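Local atomic coordinates of O-phospho-L-seryl-tRNA:Cys-tRNA synthase (PDB entry 5X6B), a protein that probably converts O-phosphoseryl-tRNA(Cys) to cysteinyl-tRNA(Cys) with pyridoxal phosphate as cofactor. Residues Glu373-Arg377 against Glu411-Cys416; Glu330-Phe336 against Val406-Lys410; Asp347-Thr353 against Thr387-Ser393; Lys323-Val327 against Val402-Val406. All coordinates share one frame; numbering follows the deposited sequence.

Contact 1 of 4, residues Glu373-Arg377 against Glu411-Cys416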
loop_
_atom_site.group_PDB
_atom_site.type_symbol
_atom_site.label_atom_id
_atom_site.label_comp_id
_atom_site.label_asym_id
_atom_site.label_seq_id
_atom_site.Cartn_x
_atom_site.Cartn_y
_atom_site.Cartn_z
ATOM N N GLU B 373 -1.419 16.333 -29.090
ATOM C CA GLU B 373 -2.157 15.470 -30.005
ATOM C C GLU B 373 -2.482 14.124 -29.361
ATOM O O GLU B 373 -3.462 13.479 -29.722
ATOM C CB GLU B 373 -1.368 15.260 -31.300
ATOM C CG GLU B 373 -1.383 16.442 -32.261
ATOM C CD GLU B 373 -2.780 16.832 -32.702
ATOM O OE1 GLU B 373 -3.588 15.929 -33.009
ATOM O OE2 GLU B 373 -3.072 18.047 -32.740
ATOM N N LEU B 374 -1.652 13.704 -28.411
ATOM C CA LEU B 374 -1.870 12.448 -27.699
ATOM C C LEU B 374 -2.943 12.596 -26.625
ATOM O O LEU B 374 -3.795 11.721 -26.462
ATOM C CB LEU B 374 -0.567 11.953 -27.062
ATOM C CG LEU B 374 0.502 11.316 -27.953
ATOM C CD1 LEU B 374 1.750 11.033 -27.147
ATOM C CD2 LEU B 374 -0.008 10.038 -28.587
ATOM N N LYS B 375 -2.887 13.701 -25.886
ATOM C CA LYS B 375 -3.855 13.962 -24.829
ATOM C C LYS B 375 -5.239 14.129 -25.442
ATOM O O LYS B 375 -6.239 13.672 -24.884
ATOM C CB LYS B 375 -3.455 15.203 -24.021
ATOM C CG LYS B 375 -4.612 16.099 -23.608
ATOM C CD LYS B 375 -4.146 17.526 -23.370
ATOM C CE LYS B 375 -5.265 18.389 -22.809
ATOM N NZ LYS B 375 -4.801 19.786 -22.588
ATOM N N LYS B 376 -5.277 14.763 -26.610
ATOM C CA LYS B 376 -6.513 14.949 -27.365
ATOM C C LYS B 376 -7.148 13.601 -27.716
ATOM O O LYS B 376 -8.356 13.509 -27.930
ATOM C CB LYS B 376 -6.237 15.760 -28.634
ATOM C CG LYS B 376 -7.476 16.193 -29.403
ATOM C CD LYS B 376 -7.196 17.441 -30.234
ATOM C CE LYS B 376 -8.471 18.007 -30.848
ATOM N NZ LYS B 376 -8.195 19.180 -31.727
ATOM N N ARG B 377 -6.329 12.558 -27.761
ATOM C CA ARG B 377 -6.816 11.218 -28.062
ATOM C C ARG B 377 -6.701 10.305 -26.847
ATOM O O ARG B 377 -6.677 9.080 -26.978
ATOM C CB ARG B 377 -6.052 10.631 -29.249
ATOM C CG ARG B 377 -5.878 11.628 -30.373
ATOM C CD ARG B 377 -5.502 10.977 -31.685
ATOM N NE ARG B 377 -5.381 11.977 -32.741
ATOM C CZ ARG B 377 -5.449 11.706 -34.040
ATOM N NH1 ARG B 377 -5.320 12.680 -34.932
ATOM N NH2 ARG B 377 -5.658 10.461 -34.444
ATOM N N GLU B 411 -1.917 8.094 -36.923
ATOM C CA GLU B 411 -2.804 9.155 -37.382
ATOM C C GLU B 411 -2.298 10.529 -36.969
ATOM O O GLU B 411 -2.629 11.528 -37.604
ATOM C CB GLU B 411 -4.217 8.941 -36.849
ATOM C CG GLU B 411 -4.892 7.690 -37.366
ATOM C CD GLU B 411 -6.138 7.356 -36.583
ATOM O OE1 GLU B 411 -6.488 8.136 -35.672
ATOM O OE2 GLU B 411 -6.759 6.311 -36.867
ATOM N N ILE B 412 -1.503 10.583 -35.901
ATOM C CA ILE B 412 -0.881 11.838 -35.501
ATOM C C ILE B 412 0.121 12.288 -36.553
ATOM O O ILE B 412 0.030 13.396 -37.083
ATOM C CB ILE B 412 -0.149 11.734 -34.149
ATOM C CG1 ILE B 412 -1.124 11.390 -33.027
ATOM C CG2 ILE B 412 0.551 13.044 -33.833
ATOM C CD1 ILE B 412 -2.257 12.345 -32.923
ATOM N N VAL B 413 1.075 11.411 -36.855
ATOM C CA VAL B 413 2.153 11.734 -37.779
ATOM C C VAL B 413 1.637 11.827 -39.210
ATOM O O VAL B 413 2.298 12.389 -40.078
ATOM C CB VAL B 413 3.289 10.693 -37.707
ATOM C CG1 VAL B 413 3.775 10.540 -36.272
ATOM C CG2 VAL B 413 2.825 9.360 -38.251
ATOM N N GLU B 414 0.449 11.274 -39.447
ATOM C CA GLU B 414 -0.199 11.372 -40.748
ATOM C C GLU B 414 -0.914 12.710 -40.902
ATOM O O GLU B 414 -0.735 13.408 -41.897
ATOM C CB GLU B 414 -1.189 10.224 -40.944
ATOM C CG GLU B 414 -1.942 10.259 -42.266
ATOM C CD GLU B 414 -1.081 9.854 -43.447
ATOM O OE1 GLU B 414 0.041 9.351 -43.227
ATOM O OE2 GLU B 414 -1.530 10.032 -44.599
ATOM N N SER B 415 -1.720 13.066 -39.906
ATOM C CA SER B 415 -2.493 14.301 -39.957
ATOM C C SER B 415 -1.596 15.529 -39.865
ATOM O O SER B 415 -1.909 16.582 -40.419
ATOM C CB SER B 415 -3.533 14.331 -38.837
ATOM O OG SER B 415 -2.910 14.278 -37.567
ATOM N N CYS B 416 -0.474 15.387 -39.167
ATOM C CA CYS B 416 0.421 16.512 -38.942
ATOM C C CYS B 416 1.544 16.568 -39.971
ATOM O O CYS B 416 2.683 16.888 -39.632
ATOM C CB CYS B 416 1.006 16.451 -37.531
ATOM S SG CYS B 416 -0.214 16.648 -36.215
#

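Contact 2 of 4, residues Glu330-Phe336 against Val406-Lys410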
loop_
_atom_site.group_PDB
_atom_site.type_symbol
_atom_site.label_atom_id
_atom_site.label_comp_id
_atom_site.label_asym_id
_atom_site.label_seq_id
_atom_site.Cartn_x
_atom_site.Cartn_y
_atom_site.Cartn_z
ATOM N N GLU B 330 5.528 -2.051 -36.015
ATOM C CA GLU B 330 4.470 -1.256 -36.621
ATOM C C GLU B 330 4.838 0.223 -36.726
ATOM O O GLU B 330 4.555 0.867 -37.731
ATOM C CB GLU B 330 3.176 -1.427 -35.825
ATOM C CG GLU B 330 1.922 -1.105 -36.596
ATOM C CD GLU B 330 1.622 -2.105 -37.694
ATOM O OE1 GLU B 330 2.078 -3.266 -37.600
ATOM O OE2 GLU B 330 0.928 -1.723 -38.659
ATOM N N LEU B 331 5.476 0.762 -35.695
ATOM C CA LEU B 331 5.835 2.179 -35.698
ATOM C C LEU B 331 7.082 2.462 -36.535
ATOM O O LEU B 331 7.337 3.607 -36.911
ATOM C CB LEU B 331 6.036 2.678 -34.267
ATOM C CG LEU B 331 4.751 2.719 -33.437
ATOM C CD1 LEU B 331 5.024 3.244 -32.036
ATOM C CD2 LEU B 331 3.696 3.561 -34.136
ATOM N N GLU B 332 7.858 1.423 -36.833
ATOM C CA GLU B 332 8.981 1.569 -37.751
ATOM C C GLU B 332 8.488 1.908 -39.155
ATOM O O GLU B 332 9.203 2.536 -39.937
ATOM C CB GLU B 332 9.835 0.298 -37.779
ATOM C CG GLU B 332 10.721 0.135 -36.554
ATOM C CD GLU B 332 11.671 -1.039 -36.660
ATOM O OE1 GLU B 332 11.379 -1.975 -37.435
ATOM O OE2 GLU B 332 12.718 -1.016 -35.974
ATOM N N LYS B 333 7.258 1.498 -39.456
ATOM C CA LYS B 333 6.650 1.743 -40.759
ATOM C C LYS B 333 6.427 3.227 -41.025
ATOM O O LYS B 333 6.349 3.647 -42.180
ATOM C CB LYS B 333 5.317 0.994 -40.877
ATOM C CG LYS B 333 5.435 -0.520 -40.775
ATOM C CD LYS B 333 4.074 -1.187 -40.859
ATOM C CE LYS B 333 4.192 -2.701 -40.785
ATOM N NZ LYS B 333 2.858 -3.372 -40.844
ATOM N N ILE B 334 6.317 4.023 -39.964
ATOM C CA ILE B 334 6.093 5.456 -40.130
ATOM C C ILE B 334 7.351 6.256 -39.834
ATOM O O ILE B 334 7.333 7.485 -39.873
ATOM C CB ILE B 334 4.949 5.978 -39.229
ATOM C CG1 ILE B 334 5.276 5.753 -37.752
ATOM C CG2 ILE B 334 3.641 5.313 -39.598
ATOM C CD1 ILE B 334 4.285 6.381 -36.801
ATOM N N GLY B 335 8.440 5.558 -39.529
ATOM C CA GLY B 335 9.726 6.211 -39.366
ATOM C C GLY B 335 10.279 6.280 -37.952
ATOM O O GLY B 335 11.115 7.131 -37.653
ATOM N N PHE B 336 9.814 5.397 -37.076
ATOM C CA PHE B 336 10.380 5.306 -35.738
ATOM C C PHE B 336 11.464 4.238 -35.737
ATOM O O PHE B 336 11.221 3.111 -36.152
ATOM C CB PHE B 336 9.313 4.976 -34.685
ATOM C CG PHE B 336 8.393 6.124 -34.351
ATOM C CD1 PHE B 336 8.377 7.279 -35.120
ATOM C CD2 PHE B 336 7.561 6.057 -33.242
ATOM C CE1 PHE B 336 7.533 8.331 -34.805
ATOM C CE2 PHE B 336 6.719 7.108 -32.916
ATOM C CZ PHE B 336 6.705 8.246 -33.701
ATOM N N VAL B 406 -1.175 2.444 -31.165
ATOM C CA VAL B 406 -0.438 2.398 -32.426
ATOM C C VAL B 406 -1.137 3.200 -33.518
ATOM O O VAL B 406 -0.514 4.036 -34.177
ATOM C CB VAL B 406 -0.245 0.952 -32.912
ATOM C CG1 VAL B 406 0.248 0.940 -34.342
ATOM C CG2 VAL B 406 0.724 0.211 -32.005
ATOM N N ASN B 407 -2.431 2.948 -33.704
ATOM C CA ASN B 407 -3.206 3.684 -34.697
ATOM C C ASN B 407 -3.210 5.173 -34.393
ATOM O O ASN B 407 -3.159 6.005 -35.300
ATOM C CB ASN B 407 -4.643 3.156 -34.765
ATOM C CG ASN B 407 -4.716 1.746 -35.323
ATOM O OD1 ASN B 407 -3.840 1.318 -36.079
ATOM N ND2 ASN B 407 -5.764 1.016 -34.952
ATOM N N ALA B 408 -3.260 5.498 -33.105
ATOM C CA ALA B 408 -3.267 6.881 -32.660
ATOM C C ALA B 408 -2.023 7.607 -33.147
ATOM O O ALA B 408 -2.123 8.634 -33.816
ATOM C CB ALA B 408 -3.362 6.948 -31.149
ATOM N N ILE B 409 -0.858 7.052 -32.820
ATOM C CA ILE B 409 0.425 7.623 -33.227
ATOM C C ILE B 409 0.528 7.765 -34.745
ATOM O O ILE B 409 0.966 8.803 -35.246
ATOM C CB ILE B 409 1.604 6.766 -32.719
ATOM C CG1 ILE B 409 1.577 6.673 -31.193
ATOM C CG2 ILE B 409 2.929 7.346 -33.186
ATOM C CD1 ILE B 409 2.587 5.699 -30.624
ATOM N N LYS B 410 0.118 6.726 -35.469
ATOM C CA LYS B 410 0.104 6.755 -36.932
ATOM C C LYS B 410 -0.724 7.912 -37.474
ATOM O O LYS B 410 -0.292 8.623 -38.378
ATOM C CB LYS B 410 -0.439 5.442 -37.498
ATOM C CG LYS B 410 0.513 4.266 -37.386
ATOM C CD LYS B 410 -0.065 3.049 -38.083
ATOM C CE LYS B 410 0.901 1.882 -38.055
ATOM N NZ LYS B 410 0.346 0.694 -38.768
#

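Contact 3 of 4, residues Asp347-Thr353 against Thr387-Ser393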
loop_
_atom_site.group_PDB
_atom_site.type_symbol
_atom_site.label_atom_id
_atom_site.label_comp_id
_atom_site.label_asym_id
_atom_site.label_seq_id
_atom_site.Cartn_x
_atom_site.Cartn_y
_atom_site.Cartn_z
ATOM N N ASP B 347 9.904 -4.780 -22.404
ATOM C CA ASP B 347 8.783 -3.968 -22.882
ATOM C C ASP B 347 9.107 -2.476 -22.996
ATOM O O ASP B 347 8.358 -1.720 -23.614
ATOM C CB ASP B 347 7.589 -4.172 -21.956
ATOM C CG ASP B 347 7.930 -3.885 -20.508
ATOM O OD1 ASP B 347 8.125 -2.702 -20.165
ATOM O OD2 ASP B 347 8.068 -4.849 -19.718
ATOM N N LEU B 348 10.217 -2.048 -22.402
ATOM C CA LEU B 348 10.600 -0.645 -22.480
ATOM C C LEU B 348 11.178 -0.356 -23.858
ATOM O O LEU B 348 12.228 -0.881 -24.221
ATOM C CB LEU B 348 11.609 -0.292 -21.382
ATOM C CG LEU B 348 11.837 1.181 -21.004
ATOM C CD1 LEU B 348 12.658 1.264 -19.728
ATOM C CD2 LEU B 348 12.503 1.999 -22.105
ATOM N N ILE B 349 10.503 0.495 -24.621
ATOM C CA ILE B 349 10.970 0.830 -25.958
ATOM C C ILE B 349 11.464 2.266 -26.050
ATOM O O ILE B 349 10.787 3.194 -25.605
ATOM C CB ILE B 349 9.859 0.636 -27.009
ATOM C CG1 ILE B 349 9.202 -0.735 -26.866
ATOM C CG2 ILE B 349 10.412 0.814 -28.410
ATOM C CD1 ILE B 349 7.982 -0.902 -27.754
ATOM N N LYS B 350 12.642 2.448 -26.638
ATOM C CA LYS B 350 13.121 3.787 -26.957
ATOM C C LYS B 350 13.255 3.971 -28.467
ATOM O O LYS B 350 14.077 3.322 -29.116
ATOM C CB LYS B 350 14.455 4.065 -26.271
ATOM C CG LYS B 350 14.943 5.495 -26.454
ATOM C CD LYS B 350 16.223 5.742 -25.674
ATOM C CE LYS B 350 16.679 7.182 -25.786
ATOM N NZ LYS B 350 17.924 7.421 -25.006
ATOM N N PHE B 351 12.430 4.855 -29.020
ATOM C CA PHE B 351 12.459 5.153 -30.444
ATOM C C PHE B 351 13.243 6.421 -30.732
ATOM O O PHE B 351 13.104 7.419 -30.026
ATOM C CB PHE B 351 11.042 5.329 -31.008
ATOM C CG PHE B 351 10.247 4.057 -31.110
ATOM C CD1 PHE B 351 10.649 3.036 -31.954
ATOM C CD2 PHE B 351 9.069 3.905 -30.394
ATOM C CE1 PHE B 351 9.908 1.872 -32.058
ATOM C CE2 PHE B 351 8.324 2.746 -30.494
ATOM C CZ PHE B 351 8.744 1.727 -31.328
ATOM N N GLU B 352 14.054 6.388 -31.780
ATOM C CA GLU B 352 14.534 7.622 -32.374
ATOM C C GLU B 352 13.459 8.072 -33.348
ATOM O O GLU B 352 13.070 7.316 -34.242
ATOM C CB GLU B 352 15.873 7.426 -33.080
ATOM C CG GLU B 352 16.441 8.706 -33.670
ATOM C CD GLU B 352 17.712 8.468 -34.451
ATOM O OE1 GLU B 352 18.085 7.289 -34.635
ATOM O OE2 GLU B 352 18.340 9.459 -34.874
ATOM N N THR B 353 12.961 9.289 -33.168
ATOM C CA THR B 353 11.804 9.745 -33.929
ATOM C C THR B 353 12.055 11.048 -34.680
ATOM O O THR B 353 11.538 12.094 -34.299
ATOM C CB THR B 353 10.581 9.927 -33.006
ATOM O OG1 THR B 353 10.882 10.890 -31.988
ATOM C CG2 THR B 353 10.206 8.607 -32.346
ATOM N N THR B 387 10.829 15.483 -28.992
ATOM C CA THR B 387 10.435 14.917 -30.284
ATOM C C THR B 387 11.552 14.098 -30.941
ATOM O O THR B 387 11.296 13.285 -31.823
ATOM C CB THR B 387 9.971 16.022 -31.267
ATOM O OG1 THR B 387 11.004 17.000 -31.427
ATOM C CG2 THR B 387 8.711 16.702 -30.752
ATOM N N LYS B 388 12.787 14.308 -30.506
ATOM C CA LYS B 388 13.907 13.563 -31.065
ATOM C C LYS B 388 13.846 12.091 -30.664
ATOM O O LYS B 388 14.173 11.198 -31.450
ATOM C CB LYS B 388 15.234 14.178 -30.629
ATOM C CG LYS B 388 15.559 15.422 -31.417
ATOM C CD LYS B 388 16.980 15.939 -31.256
ATOM C CE LYS B 388 17.060 17.346 -31.836
ATOM N NZ LYS B 388 18.255 18.135 -31.443
ATOM N N GLU B 389 13.382 11.851 -29.445
ATOM C CA GLU B 389 13.231 10.509 -28.904
ATOM C C GLU B 389 11.902 10.410 -28.160
ATOM O O GLU B 389 11.344 11.429 -27.754
ATOM C CB GLU B 389 14.388 10.182 -27.958
ATOM C CG GLU B 389 15.711 9.906 -28.645
ATOM C CD GLU B 389 16.902 10.069 -27.716
ATOM O OE1 GLU B 389 16.688 10.233 -26.497
ATOM O OE2 GLU B 389 18.052 10.030 -28.206
ATOM N N ILE B 390 11.385 9.190 -28.008
ATOM C CA ILE B 390 10.329 8.906 -27.032
ATOM C C ILE B 390 10.566 7.560 -26.348
ATOM O O ILE B 390 11.082 6.620 -26.953
ATOM C CB ILE B 390 8.902 8.882 -27.653
ATOM C CG1 ILE B 390 8.797 7.835 -28.761
ATOM C CG2 ILE B 390 8.493 10.254 -28.160
ATOM C CD1 ILE B 390 7.407 7.706 -29.333
ATOM N N LYS B 391 10.190 7.480 -25.076
ATOM C CA LYS B 391 10.196 6.216 -24.354
ATOM C C LYS B 391 8.762 5.810 -24.026
ATOM O O LYS B 391 7.970 6.620 -23.546
ATOM C CB LYS B 391 11.030 6.314 -23.075
ATOM C CG LYS B 391 12.524 6.433 -23.326
ATOM C CD LYS B 391 13.289 6.752 -22.053
ATOM C CE LYS B 391 13.090 5.684 -20.997
ATOM N NZ LYS B 391 13.920 5.972 -19.790
ATOM N N MET B 392 8.432 4.553 -24.296
ATOM C CA MET B 392 7.096 4.052 -24.031
ATOM C C MET B 392 7.102 2.568 -23.701
ATOM O O MET B 392 8.067 1.854 -23.972
ATOM C CB MET B 392 6.181 4.311 -25.228
ATOM C CG MET B 392 6.779 3.901 -26.557
ATOM S SD MET B 392 5.626 4.108 -27.926
ATOM C CE MET B 392 4.451 2.810 -27.568
ATOM N N SER B 393 6.011 2.118 -23.100
ATOM C CA SER B 393 5.794 0.708 -22.853
ATOM C C SER B 393 4.296 0.457 -22.925
ATOM O O SER B 393 3.499 1.297 -22.499
ATOM C CB SER B 393 6.366 0.294 -21.498
ATOM O OG SER B 393 6.198 -1.095 -21.262
#

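Contact 4 of 4, residues Lys323-Val327 against Val402-Val406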
loop_
_atom_site.group_PDB
_atom_site.type_symbol
_atom_site.label_atom_id
_atom_site.label_comp_id
_atom_site.label_asym_id
_atom_site.label_seq_id
_atom_site.Cartn_x
_atom_site.Cartn_y
_atom_site.Cartn_z
ATOM N N LYS B 323 3.305 -8.015 -27.518
ATOM C CA LYS B 323 2.685 -6.696 -27.618
ATOM C C LYS B 323 3.739 -5.663 -27.962
ATOM O O LYS B 323 3.514 -4.769 -28.784
ATOM C CB LYS B 323 1.985 -6.300 -26.316
ATOM C CG LYS B 323 0.857 -7.215 -25.872
ATOM C CD LYS B 323 0.335 -6.760 -24.522
ATOM C CE LYS B 323 -0.636 -7.758 -23.927
ATOM N NZ LYS B 323 -0.937 -7.423 -22.505
ATOM N N THR B 324 4.892 -5.805 -27.316
ATOM C CA THR B 324 6.004 -4.885 -27.479
ATOM C C THR B 324 6.530 -4.904 -28.908
ATOM O O THR B 324 6.678 -3.858 -29.548
ATOM C CB THR B 324 7.150 -5.240 -26.516
ATOM O OG1 THR B 324 6.666 -5.219 -25.168
ATOM C CG2 THR B 324 8.306 -4.266 -26.666
ATOM N N ARG B 325 6.811 -6.103 -29.405
ATOM C CA ARG B 325 7.383 -6.252 -30.736
ATOM C C ARG B 325 6.393 -5.853 -31.819
ATOM O O ARG B 325 6.794 -5.370 -32.876
ATOM C CB ARG B 325 7.866 -7.684 -30.950
ATOM C CG ARG B 325 9.020 -8.041 -30.041
ATOM C CD ARG B 325 9.549 -9.436 -30.280
ATOM N NE ARG B 325 10.583 -9.764 -29.303
ATOM C CZ ARG B 325 11.191 -10.943 -29.218
ATOM N NH1 ARG B 325 10.875 -11.919 -30.059
ATOM N NH2 ARG B 325 12.117 -11.144 -28.291
ATOM N N TYR B 326 5.102 -6.043 -31.550
ATOM C CA TYR B 326 4.065 -5.562 -32.454
ATOM C C TYR B 326 4.159 -4.050 -32.614
ATOM O O TYR B 326 4.044 -3.526 -33.719
ATOM C CB TYR B 326 2.673 -5.947 -31.952
ATOM C CG TYR B 326 1.550 -5.288 -32.726
ATOM C CD1 TYR B 326 1.138 -5.787 -33.956
ATOM C CD2 TYR B 326 0.907 -4.161 -32.228
ATOM C CE1 TYR B 326 0.116 -5.182 -34.664
ATOM C CE2 TYR B 326 -0.116 -3.552 -32.931
ATOM C CZ TYR B 326 -0.509 -4.068 -34.144
ATOM O OH TYR B 326 -1.524 -3.457 -34.837
ATOM N N VAL B 327 4.375 -3.358 -31.501
ATOM C CA VAL B 327 4.508 -1.904 -31.504
ATOM C C VAL B 327 5.743 -1.456 -32.278
ATOM O O VAL B 327 5.662 -0.548 -33.109
ATOM C CB VAL B 327 4.575 -1.344 -30.064
ATOM C CG1 VAL B 327 4.896 0.136 -30.076
ATOM C CG2 VAL B 327 3.261 -1.606 -29.327
ATOM N N VAL B 402 -3.496 -1.683 -27.113
ATOM C CA VAL B 402 -2.270 -1.666 -27.897
ATOM C C VAL B 402 -2.537 -1.181 -29.328
ATOM O O VAL B 402 -1.834 -0.300 -29.828
ATOM C CB VAL B 402 -1.611 -3.060 -27.931
ATOM C CG1 VAL B 402 -0.361 -3.041 -28.800
ATOM C CG2 VAL B 402 -1.279 -3.527 -26.516
ATOM N N GLU B 403 -3.556 -1.744 -29.980
ATOM C CA GLU B 403 -3.922 -1.307 -31.330
ATOM C C GLU B 403 -4.308 0.166 -31.341
ATOM O O GLU B 403 -3.924 0.910 -32.246
ATOM C CB GLU B 403 -5.086 -2.117 -31.900
ATOM C CG GLU B 403 -4.887 -3.607 -32.056
ATOM C CD GLU B 403 -6.075 -4.238 -32.768
ATOM O OE1 GLU B 403 -6.588 -3.605 -33.718
ATOM O OE2 GLU B 403 -6.523 -5.335 -32.358
ATOM N N TYR B 404 -5.085 0.573 -30.342
ATOM C CA TYR B 404 -5.529 1.957 -30.239
ATOM C C TYR B 404 -4.344 2.915 -30.238
ATOM O O TYR B 404 -4.309 3.873 -31.015
ATOM C CB TYR B 404 -6.362 2.164 -28.976
ATOM C CG TYR B 404 -6.873 3.576 -28.829
ATOM C CD1 TYR B 404 -8.078 3.958 -29.400
ATOM C CD2 TYR B 404 -6.143 4.535 -28.136
ATOM C CE1 TYR B 404 -8.548 5.247 -29.282
ATOM C CE2 TYR B 404 -6.602 5.829 -28.014
ATOM C CZ TYR B 404 -7.809 6.180 -28.587
ATOM O OH TYR B 404 -8.281 7.467 -28.471
ATOM N N VAL B 405 -3.380 2.646 -29.357
ATOM C CA VAL B 405 -2.195 3.483 -29.222
ATOM C C VAL B 405 -1.420 3.592 -30.533
ATOM O O VAL B 405 -1.056 4.694 -30.960
ATOM C CB VAL B 405 -1.253 2.942 -28.134
ATOM C CG1 VAL B 405 0.050 3.729 -28.125
ATOM C CG2 VAL B 405 -1.934 2.986 -26.770
ATOM N N VAL B 406 -1.175 2.444 -31.165
ATOM C CA VAL B 406 -0.438 2.398 -32.426
ATOM C C VAL B 406 -1.137 3.200 -33.518
ATOM O O VAL B 406 -0.514 4.036 -34.177
ATOM C CB VAL B 406 -0.245 0.952 -32.912
ATOM C CG1 VAL B 406 0.248 0.940 -34.342
ATOM C CG2 VAL B 406 0.724 0.211 -32.005
#

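Contact 1 of 4, residues Glu373-Arg377 against Glu411-Cys416
Glu411, on the last turns of helix 399-415, meets Arg377, which lies just beyond helix 369-375. Glu411 OE1 forms a salt bridge with Arg377 NH2 at 2.8 Å. The carboxylate sits at the edge of the guanidinium, near its plane, yet the two planes are turned 52° apart, so a single oxygen and a single nitrogen carry the bridge. The arginine spans the gap because its chain is extended from CG to NE.

One residue on, Ile412 supplies the apolar centre of the contact. Its CD1 lies over one face of the same guanidinium, 3.0 Å above the plane and displaced toward the rim, with Arg377 NE as its closest atom. The arginine and isoleucine side chains arrive from opposite directions. The same methyl also packs on Glu373, its CD1 lying 3.5 Å from Glu373 CB, while Ile412 CG2 touches that CB from farther off.

Ser415 stands obliquely to the guanidinium, its OG 3.9 Å from Arg377 NH1, too long for a bond. At Cys416, where the chain leaves helical geometry, SG packs against the aliphatic part of Glu373, 4.1 Å from CG. The Glu373 chain bends at chi2 (-59°), and its OE2 is bound by Arg365, whose side chain also touches Cys416.

Two helix ends are thus joined near the surface by one ion pair laid beside an apolar patch. Ile412 covers a guanidinium face while Glu411 takes an edge, a division that probably restricts how the arginine head can turn.

Contact 2 of 4, residues Glu330-Phe336 against Val406-Lys410
Leu331 and Val406 bring the two backbones within 7.1 Å at their CA atoms, and Ile334 and Lys410 repeat the approach one turn later, where CA lies 6.9 Å from CA. Residues 406-410 are helical throughout, whereas 330-336 cover the end of helix 317-331. Leu331 O there accepts from both Ile334 N and Phe336 N, which reach it from opposite faces of its carbonyl plane.

Ile409 is the apolar hub. Its CD1 packs 3.7 Å from Leu331 CD1, and its CG2 takes Phe336 CE2 at 3.8 Å, set obliquely to the ring, together with Ile334 CD1. The Leu331 and Ile409 side chains cross at about a right angle.

On the more polar flank, Lys410 reaches past Ile334 CG2 with its chain fully extended and gives its NZ to Glu330 OE2 in a salt bridge. Glu330 CG, placed opposite its own N (chi1 -158°), lies 3.5 Å from Val406 CG1; the bend at chi2 turns the carboxylate toward Lys410. Lys333 NZ adds weak bonds to both carboxylate oxygens, completing a three-residue ionic network.

Gly335, with positive phi (110°), is the C-prime residue of a Schellman motif: Phe336 N bonds to Leu331 O and Gly335 N to Glu332 O, a typical glycine-terminated helix end.

Contact 3 of 4, residues Asp347-Thr353 against Thr387-Ser393
The Phe351 ring takes Met392 SD at its edge, in plane, 4.0 Å from CE2, which makes a Met-aromatic contact. Ile349 CG2 lies over one face of that ring, 3.4 Å above its plane and displaced toward the rim, and Ile390 CG1 also comes in near the ring plane. Met392 CG stands between its own N and carbonyl carbon (chi1 48°), and an extended chi2 carries the sulfur on to the ring edge.

Strands 349-352 and 389-392 run antiparallel, with Ile349-Met392 and Phe351-Ile390 as hydrogen-bonded pairs. Each is closed by two backbone bonds, and Ile349 N to Met392 O (2.9 Å) is close to straight at 168°. Thr353 N continues the ladder to Lys388 O.

At the other end Ser393 OG gives its proton to Asp347 OD1 at 2.7 Å, from above the carboxylate plane; Arg236 forms a salt bridge to the same oxygen. Diagonally, between the non-hydrogen-bonded pairs Lys350-Lys391 and Glu352-Glu389, Lys350 NZ forms a salt bridge with Glu389 OE1 at 3.4 Å, its stronger partner being Glu205.

In the three-stranded antiparallel sheet, 349-352 is central: Lys350 and Glu352 bond through their backbones to Leu339 and Lys337 on its other side. Ile349 rests on Thr324 and Val328 of helix 317-331, Phe351 meets the ring of Phe336, and Thr387 touches Leu356 and Ala360 of helix 354-360.

Contact 4 of 4, residues Lys323-Val327 against Val402-Val406
A chi1 of 171° swings the Tyr326 ring away from its own backbone N and across to Val402 and Val406. Val402 adopts the matching first torsion (chi1 178°), which carries its CG1 to where it touches both the tyrosine and Val327. That methyl, Val402 CG1, lies 3.8 Å from Tyr326 CD2 and 3.9 Å from Val327 CG2.

The Tyr326 and Val402 side chains slide past each other in opposite directions, and the methyl meets the ring obliquely. One turn along, Val406 CG2 takes up the next place, 4.0 Å from Tyr326 CE2 and only slightly farther from Val327 CG2. The two valines, four residues apart, therefore present one methyl each to the same pair of residues. On the other flank Lys323 lends its aliphatic chain, with CD 4.1 Å from Val402 CG2, before its NZ leads off to Leu397 O and Glu320. Contact across the interface is wholly van der Waals.

The short helical segments run nearly parallel, their axes 20° apart and 10.7 Å at closest approach. The two helices lie side by side against the sheet, Val327 resting on Ile349. Tyr404, on helix 399-415, packs on an apolar side chain of another subunit and bonds through its OH to Arg377 O.

Overall arrangement
From the N-terminal side, helix 317-331 comes first and is paired with helix 399-415 twice: contact 4 closes the longer loop and contact 2 the slightly shorter one, one after the other along both helices, sharing Val406. Contact 3 lies wholly within both loops and joins the strands on the way, with Phe351 against Leu331 and Met392 against Val327. Contact 1 begins inside these loops, at helix 369-375, but ends farther along helix 399-415 than contacts 2 and 4, and so crosses all three others. It adjoins contact 2 through Val413 on Ile334, and also touches contact 4. Helix 399-415 thus ties two helices beside a small antiparallel sheet.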